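Local coordinates for TT1696 protein (Thermus thermophilus, PDB 1UFB) that is of unknown function, may bind DNA as a member of the HEPN family, and forms a two-subunit assembly, at residues A[84-87]-A[88-92]; A[15-18]-A[19-23]; A[1-4]-A[5-8]; A[55-58]-A[59-62]. One frame throughout, in Å; residues are numbered along the deposited sequence.

Contact 1 (A[84-87]-A[88-92]); sequences KYYI and PTRYP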
loop_
_atom_site.group_PDB
_atom_site.type_symbol
_atom_site.label_atom_id
_atom_site.label_comp_id
_atom_site.label_asym_id
_atom_site.label_seq_id
_atom_site.Cartn_x
_atom_site.Cartn_y
_atom_site.Cartn_z
ATOM N N LYS A 84 -9.803 -7.082 -5.731
ATOM C CA LYS A 84 -10.290 -7.150 -4.357
ATOM C C LYS A 84 -9.159 -7.022 -3.350
ATOM O O LYS A 84 -9.411 -7.083 -2.146
ATOM C CB LYS A 84 -10.938 -8.491 -4.090
ATOM C CG LYS A 84 -12.031 -8.799 -5.085
ATOM C CD LYS A 84 -13.105 -7.710 -5.082
ATOM C CE LYS A 84 -14.440 -8.370 -5.421
ATOM N NZ LYS A 84 -14.313 -9.860 -5.184
ATOM N N TYR A 85 -7.917 -6.861 -3.809
ATOM C CA TYR A 85 -6.791 -6.757 -2.849
ATOM C C TYR A 85 -6.260 -5.333 -2.651
ATOM O O TYR A 85 -5.307 -5.158 -1.881
ATOM C CB TYR A 85 -5.626 -7.669 -3.269
ATOM C CG TYR A 85 -6.019 -9.161 -3.305
ATOM C CD1 TYR A 85 -5.402 -10.054 -4.200
ATOM C CD2 TYR A 85 -6.971 -9.660 -2.422
ATOM C CE1 TYR A 85 -5.726 -11.443 -4.220
ATOM C CE2 TYR A 85 -7.296 -11.059 -2.420
ATOM C CZ TYR A 85 -6.659 -11.926 -3.327
ATOM O OH TYR A 85 -6.890 -13.297 -3.338
ATOM N N TYR A 86 -6.809 -4.345 -3.374
ATOM C CA TYR A 86 -6.305 -2.996 -3.199
ATOM C C TYR A 86 -6.720 -2.397 -1.821
ATOM O O TYR A 86 -5.889 -1.924 -1.048
ATOM C CB TYR A 86 -6.749 -2.104 -4.377
ATOM C CG TYR A 86 -6.350 -0.664 -4.180
ATOM C CD1 TYR A 86 -4.992 -0.275 -4.180
ATOM C CD2 TYR A 86 -7.342 0.298 -3.833
ATOM C CE1 TYR A 86 -4.627 1.097 -3.816
ATOM C CE2 TYR A 86 -7.008 1.581 -3.473
ATOM C CZ TYR A 86 -5.672 1.983 -3.470
ATOM O OH TYR A 86 -5.465 3.295 -3.170
ATOM N N ILE A 87 -7.999 -2.465 -1.493
ATOM C CA ILE A 87 -8.454 -1.918 -0.236
ATOM C C ILE A 87 -8.665 -2.925 0.941
ATOM O O ILE A 87 -8.147 -2.698 2.035
ATOM C CB ILE A 87 -9.772 -1.010 -0.464
ATOM C CG1 ILE A 87 -9.313 0.440 -0.807
ATOM C CG2 ILE A 87 -10.644 -0.923 0.862
ATOM C CD1 ILE A 87 -10.391 1.403 -1.500
ATOM N N PRO A 88 -9.373 -4.058 0.713
ATOM C CA PRO A 88 -9.641 -5.051 1.778
ATOM C C PRO A 88 -8.463 -5.653 2.494
ATOM O O PRO A 88 -8.572 -6.085 3.630
ATOM C CB PRO A 88 -10.538 -6.113 1.071
ATOM C CG PRO A 88 -11.326 -5.212 0.016
ATOM C CD PRO A 88 -10.095 -4.406 -0.529
ATOM N N THR A 89 -7.313 -5.669 1.859
ATOM C CA THR A 89 -6.132 -6.205 2.512
ATOM C C THR A 89 -5.588 -5.306 3.613
ATOM O O THR A 89 -4.787 -5.728 4.410
ATOM C CB THR A 89 -5.027 -6.394 1.484
ATOM O OG1 THR A 89 -4.923 -5.193 0.661
ATOM C CG2 THR A 89 -5.377 -7.575 0.567
ATOM N N ARG A 90 -6.034 -4.056 3.684
ATOM C CA ARG A 90 -5.455 -3.081 4.635
ATOM C C ARG A 90 -6.482 -2.392 5.545
ATOM O O ARG A 90 -6.102 -1.791 6.539
ATOM C CB ARG A 90 -4.781 -1.932 3.856
ATOM C CG ARG A 90 -3.635 -2.383 2.933
ATOM C CD ARG A 90 -3.097 -1.187 2.149
ATOM N NE ARG A 90 -4.022 -0.777 1.095
ATOM C CZ ARG A 90 -4.393 0.502 0.845
ATOM N NH1 ARG A 90 -3.941 1.549 1.594
ATOM N NH2 ARG A 90 -5.113 0.756 -0.243
ATOM N N TYR A 91 -7.757 -2.446 5.173
ATOM C CA TYR A 91 -8.760 -1.680 5.928
ATOM C C TYR A 91 -9.757 -2.584 6.609
ATOM O O TYR A 91 -10.495 -3.295 5.942
ATOM C CB TYR A 91 -9.471 -0.664 5.004
ATOM C CG TYR A 91 -8.529 0.459 4.605
ATOM C CD1 TYR A 91 -8.025 0.567 3.285
ATOM C CD2 TYR A 91 -8.069 1.376 5.561
ATOM C CE1 TYR A 91 -7.056 1.597 2.924
ATOM C CE2 TYR A 91 -7.097 2.411 5.220
ATOM C CZ TYR A 91 -6.610 2.497 3.879
ATOM O OH TYR A 91 -5.733 3.517 3.511
ATOM N N PRO A 92 -9.808 -2.520 7.961
ATOM C CA PRO A 92 -10.717 -3.374 8.753
ATOM C C PRO A 92 -12.186 -3.318 8.362
ATOM O O PRO A 92 -12.843 -4.358 8.288
ATOM C CB PRO A 92 -10.451 -2.933 10.192
ATOM C CG PRO A 92 -8.975 -2.501 10.119
ATOM C CD PRO A 92 -8.986 -1.650 8.843
HETATM O O HOH W 1 -5.665 3.427 0.080
#

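Contact 2 (A[15-18]-A[19-23]); sequences LRHA and QGSLG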
loop_
_atom_site.group_PDB
_atom_site.type_symbol
_atom_site.label_atom_id
_atom_site.label_comp_id
_atom_site.label_asym_id
_atom_site.label_seq_id
_atom_site.Cartn_x
_atom_site.Cartn_y
_atom_site.Cartn_z
ATOM N N LEU A 15 6.502 -6.955 -7.042
ATOM C CA LEU A 15 6.310 -8.422 -7.024
ATOM C C LEU A 15 7.394 -9.032 -6.104
ATOM O O LEU A 15 7.107 -9.947 -5.355
ATOM C CB LEU A 15 6.371 -9.022 -8.443
ATOM C CG LEU A 15 5.841 -10.482 -8.521
ATOM C CD1 LEU A 15 4.410 -10.616 -7.985
ATOM C CD2 LEU A 15 5.844 -10.952 -10.005
ATOM N N ARG A 16 8.614 -8.509 -6.136
ATOM C CA ARG A 16 9.640 -9.036 -5.179
ATOM C C ARG A 16 9.266 -8.707 -3.743
ATOM O O ARG A 16 9.540 -9.506 -2.801
ATOM C CB ARG A 16 11.077 -8.518 -5.490
ATOM C CG ARG A 16 11.557 -9.059 -6.878
ATOM C CD ARG A 16 13.015 -8.709 -7.157
ATOM N NE ARG A 16 13.230 -7.290 -7.327
ATOM C CZ ARG A 16 13.321 -6.711 -8.510
ATOM N NH1 ARG A 16 13.204 -7.471 -9.609
ATOM N NH2 ARG A 16 13.533 -5.393 -8.584
ATOM N N HIS A 17 8.672 -7.540 -3.539
ATOM C CA HIS A 17 8.233 -7.211 -2.171
ATOM C C HIS A 17 7.101 -8.218 -1.759
ATOM O O HIS A 17 7.024 -8.612 -0.576
ATOM C CB HIS A 17 7.637 -5.788 -2.023
ATOM C CG HIS A 17 7.201 -5.498 -0.608
ATOM N ND1 HIS A 17 8.103 -5.374 0.433
ATOM C CD2 HIS A 17 5.979 -5.330 -0.064
ATOM C CE1 HIS A 17 7.444 -5.126 1.554
ATOM N NE2 HIS A 17 6.157 -5.088 1.284
ATOM N N ALA A 18 6.196 -8.561 -2.680
ATOM C CA ALA A 18 5.119 -9.515 -2.321
ATOM C C ALA A 18 5.737 -10.902 -2.009
ATOM O O ALA A 18 5.276 -11.605 -1.119
ATOM C CB ALA A 18 3.996 -9.630 -3.490
ATOM N N GLN A 19 6.762 -11.298 -2.769
ATOM C CA GLN A 19 7.415 -12.588 -2.532
ATOM C C GLN A 19 8.089 -12.611 -1.163
ATOM O O GLN A 19 8.039 -13.625 -0.413
ATOM C CB GLN A 19 8.473 -12.828 -3.600
ATOM C CG GLN A 19 7.891 -13.338 -4.853
ATOM C CD GLN A 19 8.940 -14.011 -5.661
ATOM O OE1 GLN A 19 9.778 -13.336 -6.309
ATOM N NE2 GLN A 19 8.954 -15.365 -5.609
ATOM N N GLY A 20 8.733 -11.494 -0.812
ATOM C CA GLY A 20 9.376 -11.412 0.479
ATOM C C GLY A 20 8.334 -11.327 1.579
ATOM O O GLY A 20 8.572 -11.797 2.697
ATOM N N SER A 21 7.164 -10.760 1.273
ATOM C CA SER A 21 6.116 -10.605 2.303
ATOM C C SER A 21 5.566 -11.991 2.651
ATOM O O SER A 21 5.163 -12.259 3.762
ATOM C CB SER A 21 5.023 -9.711 1.750
ATOM O OG SER A 21 5.537 -8.385 1.578
ATOM N N LEU A 22 5.586 -12.856 1.652
ATOM C CA LEU A 22 5.119 -14.219 1.790
ATOM C C LEU A 22 6.072 -14.858 2.815
ATOM O O LEU A 22 5.614 -15.496 3.747
ATOM C CB LEU A 22 5.175 -14.876 0.395
ATOM C CG LEU A 22 4.681 -16.303 0.106
ATOM C CD1 LEU A 22 3.154 -16.424 0.422
ATOM C CD2 LEU A 22 4.931 -16.601 -1.420
ATOM N N GLY A 23 7.386 -14.617 2.669
ATOM C CA GLY A 23 8.363 -15.144 3.590
ATOM C C GLY A 23 8.186 -14.593 4.995
ATOM O O GLY A 23 8.500 -15.283 5.958
#

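Contact 3 (A[1-4]-A[5-8]); sequences MNRA and RDWL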
loop_
_atom_site.group_PDB
_atom_site.type_symbol
_atom_site.label_atom_id
_atom_site.label_comp_id
_atom_site.label_asym_id
_atom_site.label_seq_id
_atom_site.Cartn_x
_atom_site.Cartn_y
_atom_site.Cartn_z
ATOM N N MET A 1 11.074 4.295 -22.862
ATOM C CA MET A 1 9.816 4.624 -23.589
ATOM C C MET A 1 8.950 5.421 -22.614
ATOM O O MET A 1 8.067 4.862 -21.990
ATOM C CB MET A 1 9.119 3.325 -23.973
ATOM C CG MET A 1 10.086 2.162 -24.064
ATOM S SD MET A 1 9.301 0.561 -23.749
ATOM C CE MET A 1 10.733 -0.622 -23.971
ATOM N N ASN A 2 9.205 6.731 -22.528
ATOM C CA ASN A 2 8.524 7.669 -21.609
ATOM C C ASN A 2 8.171 7.082 -20.212
ATOM O O ASN A 2 7.020 7.107 -19.732
ATOM C CB ASN A 2 7.286 8.299 -22.253
ATOM C CG ASN A 2 6.488 7.317 -23.025
ATOM O OD1 ASN A 2 6.155 6.263 -22.508
ATOM N ND2 ASN A 2 6.167 7.645 -24.272
ATOM N N ARG A 3 9.213 6.570 -19.573
ATOM C CA ARG A 3 9.119 6.009 -18.238
ATOM C C ARG A 3 8.477 4.647 -18.146
ATOM O O ARG A 3 8.422 4.096 -17.055
ATOM C CB ARG A 3 8.416 6.992 -17.304
ATOM C CG ARG A 3 9.262 8.180 -16.952
ATOM C CD ARG A 3 10.014 7.913 -15.641
ATOM N NE ARG A 3 9.599 9.006 -14.858
ATOM C CZ ARG A 3 9.681 9.145 -13.563
ATOM N NH1 ARG A 3 10.224 8.215 -12.748
ATOM N NH2 ARG A 3 9.110 10.251 -13.122
ATOM N N ALA A 4 8.021 4.084 -19.273
ATOM C CA ALA A 4 7.421 2.752 -19.225
ATOM C C ALA A 4 8.376 1.826 -18.474
ATOM O O ALA A 4 7.954 0.980 -17.655
ATOM C CB ALA A 4 7.178 2.195 -20.676
ATOM N N ARG A 5 9.680 1.964 -18.738
ATOM C CA ARG A 5 10.664 1.079 -18.086
ATOM C C ARG A 5 10.734 1.217 -16.557
ATOM O O ARG A 5 10.900 0.228 -15.819
ATOM C CB ARG A 5 12.052 1.273 -18.722
ATOM C CG ARG A 5 12.093 0.685 -20.158
ATOM C CD ARG A 5 13.522 0.417 -20.761
ATOM N NE ARG A 5 13.419 0.431 -22.239
ATOM C CZ ARG A 5 13.971 -0.456 -23.080
ATOM N NH1 ARG A 5 14.710 -1.475 -22.627
ATOM N NH2 ARG A 5 13.750 -0.334 -24.386
ATOM N N ASP A 6 10.612 2.458 -16.113
ATOM C CA ASP A 6 10.569 2.801 -14.690
ATOM C C ASP A 6 9.360 2.092 -13.997
ATOM O O ASP A 6 9.473 1.590 -12.858
ATOM C CB ASP A 6 10.433 4.330 -14.527
ATOM C CG ASP A 6 11.704 5.078 -14.921
ATOM O OD1 ASP A 6 12.789 4.459 -14.972
ATOM O OD2 ASP A 6 11.639 6.279 -15.158
ATOM N N TRP A 7 8.213 2.088 -14.671
ATOM C CA TRP A 7 7.016 1.443 -14.106
ATOM C C TRP A 7 7.153 -0.067 -14.116
ATOM O O TRP A 7 6.693 -0.767 -13.193
ATOM C CB TRP A 7 5.752 1.885 -14.868
ATOM C CG TRP A 7 5.349 3.290 -14.510
ATOM C CD1 TRP A 7 5.901 4.448 -14.976
ATOM C CD2 TRP A 7 4.354 3.675 -13.555
ATOM N NE1 TRP A 7 5.315 5.543 -14.365
ATOM C CE2 TRP A 7 4.357 5.095 -13.492
ATOM C CE3 TRP A 7 3.465 2.965 -12.749
ATOM C CZ2 TRP A 7 3.487 5.824 -12.645
ATOM C CZ3 TRP A 7 2.611 3.681 -11.908
ATOM C CH2 TRP A 7 2.633 5.096 -11.871
ATOM N N LEU A 8 7.838 -0.593 -15.132
ATOM C CA LEU A 8 8.021 -2.039 -15.140
ATOM C C LEU A 8 8.940 -2.422 -14.024
ATOM O O LEU A 8 8.782 -3.476 -13.402
ATOM C CB LEU A 8 8.637 -2.508 -16.477
ATOM C CG LEU A 8 7.599 -3.201 -17.321
ATOM C CD1 LEU A 8 7.182 -4.548 -16.637
ATOM C CD2 LEU A 8 6.405 -2.249 -17.505
#

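Contact 4 (A[55-58]-A[59-62]); sequences GHSI and LDLL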
loop_
_atom_site.group_PDB
_atom_site.type_symbol
_atom_site.label_atom_id
_atom_site.label_comp_id
_atom_site.label_asym_id
_atom_site.label_seq_id
_atom_site.Cartn_x
_atom_site.Cartn_y
_atom_site.Cartn_z
ATOM N N GLY A 55 -5.954 4.990 -11.596
ATOM C CA GLY A 55 -6.753 4.150 -10.742
ATOM C C GLY A 55 -6.124 2.849 -10.270
ATOM O O GLY A 55 -4.949 2.555 -10.492
ATOM N N HIS A 56 -6.950 2.046 -9.632
ATOM C CA HIS A 56 -6.469 0.790 -9.057
ATOM C C HIS A 56 -7.144 -0.451 -9.573
ATOM O O HIS A 56 -6.823 -1.527 -9.134
ATOM C CB HIS A 56 -6.605 0.908 -7.515
ATOM C CG HIS A 56 -5.941 2.140 -7.002
ATOM N ND1 HIS A 56 -4.567 2.304 -7.079
ATOM C CD2 HIS A 56 -6.449 3.319 -6.539
ATOM C CE1 HIS A 56 -4.253 3.524 -6.688
ATOM N NE2 HIS A 56 -5.372 4.164 -6.360
ATOM N N SER A 57 -7.987 -0.296 -10.597
ATOM C CA SER A 57 -8.701 -1.433 -11.173
ATOM C C SER A 57 -7.900 -2.089 -12.293
ATOM O O SER A 57 -7.794 -1.514 -13.388
ATOM C CB SER A 57 -10.033 -0.966 -11.775
ATOM O OG SER A 57 -10.567 -2.028 -12.599
ATOM N N ILE A 58 -7.339 -3.269 -12.058
ATOM C CA ILE A 58 -6.642 -3.824 -13.170
ATOM C C ILE A 58 -7.653 -4.259 -14.307
ATOM O O ILE A 58 -7.308 -4.344 -15.515
ATOM C CB ILE A 58 -5.592 -4.901 -12.712
ATOM C CG1 ILE A 58 -6.111 -6.215 -12.928
ATOM C CG2 ILE A 58 -4.950 -4.629 -11.253
ATOM C CD1 ILE A 58 -5.074 -6.828 -13.628
ATOM N N LEU A 59 -8.921 -4.427 -13.941
ATOM C CA LEU A 59 -9.967 -4.670 -14.974
ATOM C C LEU A 59 -10.034 -3.456 -15.916
ATOM O O LEU A 59 -10.091 -3.621 -17.154
ATOM C CB LEU A 59 -11.356 -4.844 -14.348
ATOM C CG LEU A 59 -11.844 -6.246 -13.977
ATOM C CD1 LEU A 59 -13.346 -6.174 -13.558
ATOM C CD2 LEU A 59 -11.729 -7.171 -15.269
ATOM N N ASP A 60 -10.105 -2.243 -15.374
ATOM C CA ASP A 60 -10.143 -1.074 -16.286
ATOM C C ASP A 60 -8.798 -0.952 -17.057
ATOM O O ASP A 60 -8.774 -0.543 -18.214
ATOM C CB ASP A 60 -10.298 0.255 -15.548
ATOM C CG ASP A 60 -11.722 0.508 -15.034
ATOM O OD1 ASP A 60 -12.644 0.602 -15.831
ATOM O OD2 ASP A 60 -11.913 0.647 -13.825
ATOM N N LEU A 61 -7.686 -1.230 -16.360
ATOM C CA LEU A 61 -6.360 -1.126 -16.953
ATOM C C LEU A 61 -6.209 -2.018 -18.193
ATOM O O LEU A 61 -5.559 -1.613 -19.186
ATOM C CB LEU A 61 -5.269 -1.450 -15.893
ATOM C CG LEU A 61 -5.183 -0.258 -14.895
ATOM C CD1 LEU A 61 -4.191 -0.588 -13.738
ATOM C CD2 LEU A 61 -4.727 1.000 -15.602
ATOM N N LEU A 62 -6.816 -3.200 -18.120
ATOM C CA LEU A 62 -6.799 -4.142 -19.220
ATOM C C LEU A 62 -7.791 -3.739 -20.307
ATOM O O LEU A 62 -7.540 -3.958 -21.463
ATOM C CB LEU A 62 -7.212 -5.522 -18.745
ATOM C CG LEU A 62 -6.150 -6.322 -17.964
ATOM C CD1 LEU A 62 -6.786 -7.598 -17.372
ATOM C CD2 LEU A 62 -5.013 -6.683 -18.879
#

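Contact 1 (A[84-87]-A[88-92])
Arg90 folds back over Tyr86 in an irregular turn of the loop that joins helix 73-83 to helix 106-126 in this all-helical HEPN domain. The guanidinium approaches side-on: Arg90 NH2 donates to Tyr86 O at 2.9 Å and Arg90 NE donates to the same oxygen at 3.1 Å, with the oxygen lying in the guanidinium plane. The two donors differ in approach, since NE comes almost in line with the C=O bond whereas NH2 stands above the carbonyl plane. Arg90 NH2 also sits over one face of the Tyr86 ring, 3.5 Å from Tyr86 CZ. Arg90 CZ lies 4.9 Å from the centroid of that ring, a cation-pi arrangement with the two planes 60° apart. The bend at chi3 (-74°) turns the end of Arg90 back to this carbonyl. One face of the guanidinium is covered by Tyr91 CE1, and NH1 bonds Gln36 of the second subunit, placing the group at the dimer interface. With an alanine here, Tyr86 O would probably lose both of these donors and the Tyr86 ring its cationic partner. Ile87 O receives two backbone bonds, from Arg90 N and Tyr91 N, while Ile87 CG2 packs against Tyr91 CD1 at 3.9 Å. The Tyr91 hydroxyl finds its main partner in Glu39 of the second subunit. Tyr85 and Thr89 cross at about a right angle, CB against CG2. With chi1 at 47°, Thr89 OG1 lies between its own backbone N and carbonyl carbon, and from there it donates to Tyr85 O at 2.6 Å, from above the carbonyl plane.

Contact 2 (A[15-18]-A[19-23])
The imidazole of His17 carries Ser21 OG over one face, 3.3 Å above the ring plane and offset toward the rim. The nearest ring atom, His17 NE2, is 3.4 Å from Ser21 OG, but the angle is poor and no bond joins them. At its polar atoms the ring turns to the second subunit: ND1 bonds Asp26 there, NE2 is hydrogen-bonded to NE2 of His17 of the second subunit, and Trp29 of that subunit stacks on it. With CG anti to the backbone N (chi1 180°), the His17 ring is carried along helix 4-24 to the hydroxyl one turn later. Ser21 OG donates to His17 O at 2.6 Å. Ser21 N reaches the same oxygen at 2.8 Å, and the two donors arrive from opposite faces of the carbonyl plane. The helical ladder continues on neighbouring carbonyls, with Gln19 N on Leu15 O at 2.9 Å and Gly20 N on Arg16 O. Aliphatic carbons of Gln19 lie alongside the former carbonyl, CG being 3.5 Å from Leu15 O. Were His17 an alanine, Asp26 of the second subunit would probably be left without its imidazole partner and Ser21 OG without the ring face it packs on. Since the serine hydroxyl spends its hydrogen on the backbone, it meets the imidazole as a polar packing partner, leaving the ring nitrogens to pair across the subunit interface.

Contact 3 (A[1-4]-A[5-8])
Arg3 and Asp6 meet at the start of helix 4-24, where Arg3 holds the N-cap position. Asp6 OD2 lies at the edge of the Arg3 guanidinium, near its plane, and the carboxylate plane is turned 81° from it. The link is a salt bridge with a weak hydrogen bond, Arg3 NH1 to Asp6 OD2 at 3.4 Å; the place of that oxygen is less sure, so the length should be read with caution. Beside it the backbone is better defined: Trp7 N donates to Arg3 O at 3.1 Å, nearly in line with the C=O bond, and Leu8 N donates to Ala4 O at 3.0 Å. The same Arg3 O sits at the edge of the indole, 3.3 Å from Trp7 CD1, so the carbonyl oxygen meets the ring's rim in its plane. At the other flank, the methyl CE of Met1 lies over one face of the Arg5 guanidinium, the two side chains crossing at about a right angle, although Met1 is poorly ordered. Leading into this first shell is a type I' turn from Met1 to Ala4, closed by Ala4 N to Met1 O at 2.8 Å. The bends of Arg3 at chi2 and chi3 swing its guanidinium round to the side of Asp6. Further out, Arg3 NH2 bonds His95 O of the second subunit, which is its stronger polar partner, and Trp7 rests on Leu47 of helix 27-48. A carboxylate in the first turn would probably also interact favourably with the helix dipole, while the arginine's firmer bond ties this terminus to the other subunit.

Contact 4 (A[55-58]-A[59-62])
Ser57 OG and Asp60 N form the first of three hydrogen bonds at the start of helix 58-63. Ser57 OG accepts from Asp60 N at 2.8 Å, with an N-H...O angle of 167°, close to straight. Its chi1 of 167° sets OG opposite the backbone N and beside the carbonyl carbon, within reach of the amide three residues on. Ser57 O takes the next amide, from Leu61 N at 3.0 Å in the carbonyl plane, and Ile58 O accepts from Leu62 N at 2.9 Å. Asp83 of helix 73-83 adds a second level: its carboxylate bonds Ser57 OG as well as the backbone N of Ile58 and of Leu59.

Van der Waals contacts accompany these bonds. Asp60 folds back until OD2 is 3.2 Å from Ser57 CB. Ile58 and Leu62 lie side by side, pointing the same way, with their CD1 atoms 4.2 Å apart; both also touch Leu42 of helix 27-48. Leu61 instead runs along the Ser57 carbonyl, its CG 3.3 Å from Ser57 O.

Together these features define a serine N-cap: a side-chain oxygen takes up a first-turn amide, and a carboxylate from a neighbouring helix serves two more amides at the same helix start.

Along the chain the order is contact 3, contact 2, contact 4, contact 1. Contacts 3 and 2 share helix 4-24, near its start and toward its end, with centres about 22 Å apart. Contact 4 opens helix 58-63, and contact 1 lies in the loop between helices 73-83 and 106-126. Contacts 1 and 4 touch through Tyr86 and His56, whose rings stack, although their centres are about 16 Å apart. Contacts 1 and 3, about 27 Å between centres, lie on opposite sides of the chain's centre. Contacts 1, 2 and 3 each reach the second subunit, and contact 4 does so through His56, so local contacts spread along the sequence lie at one dimer interface.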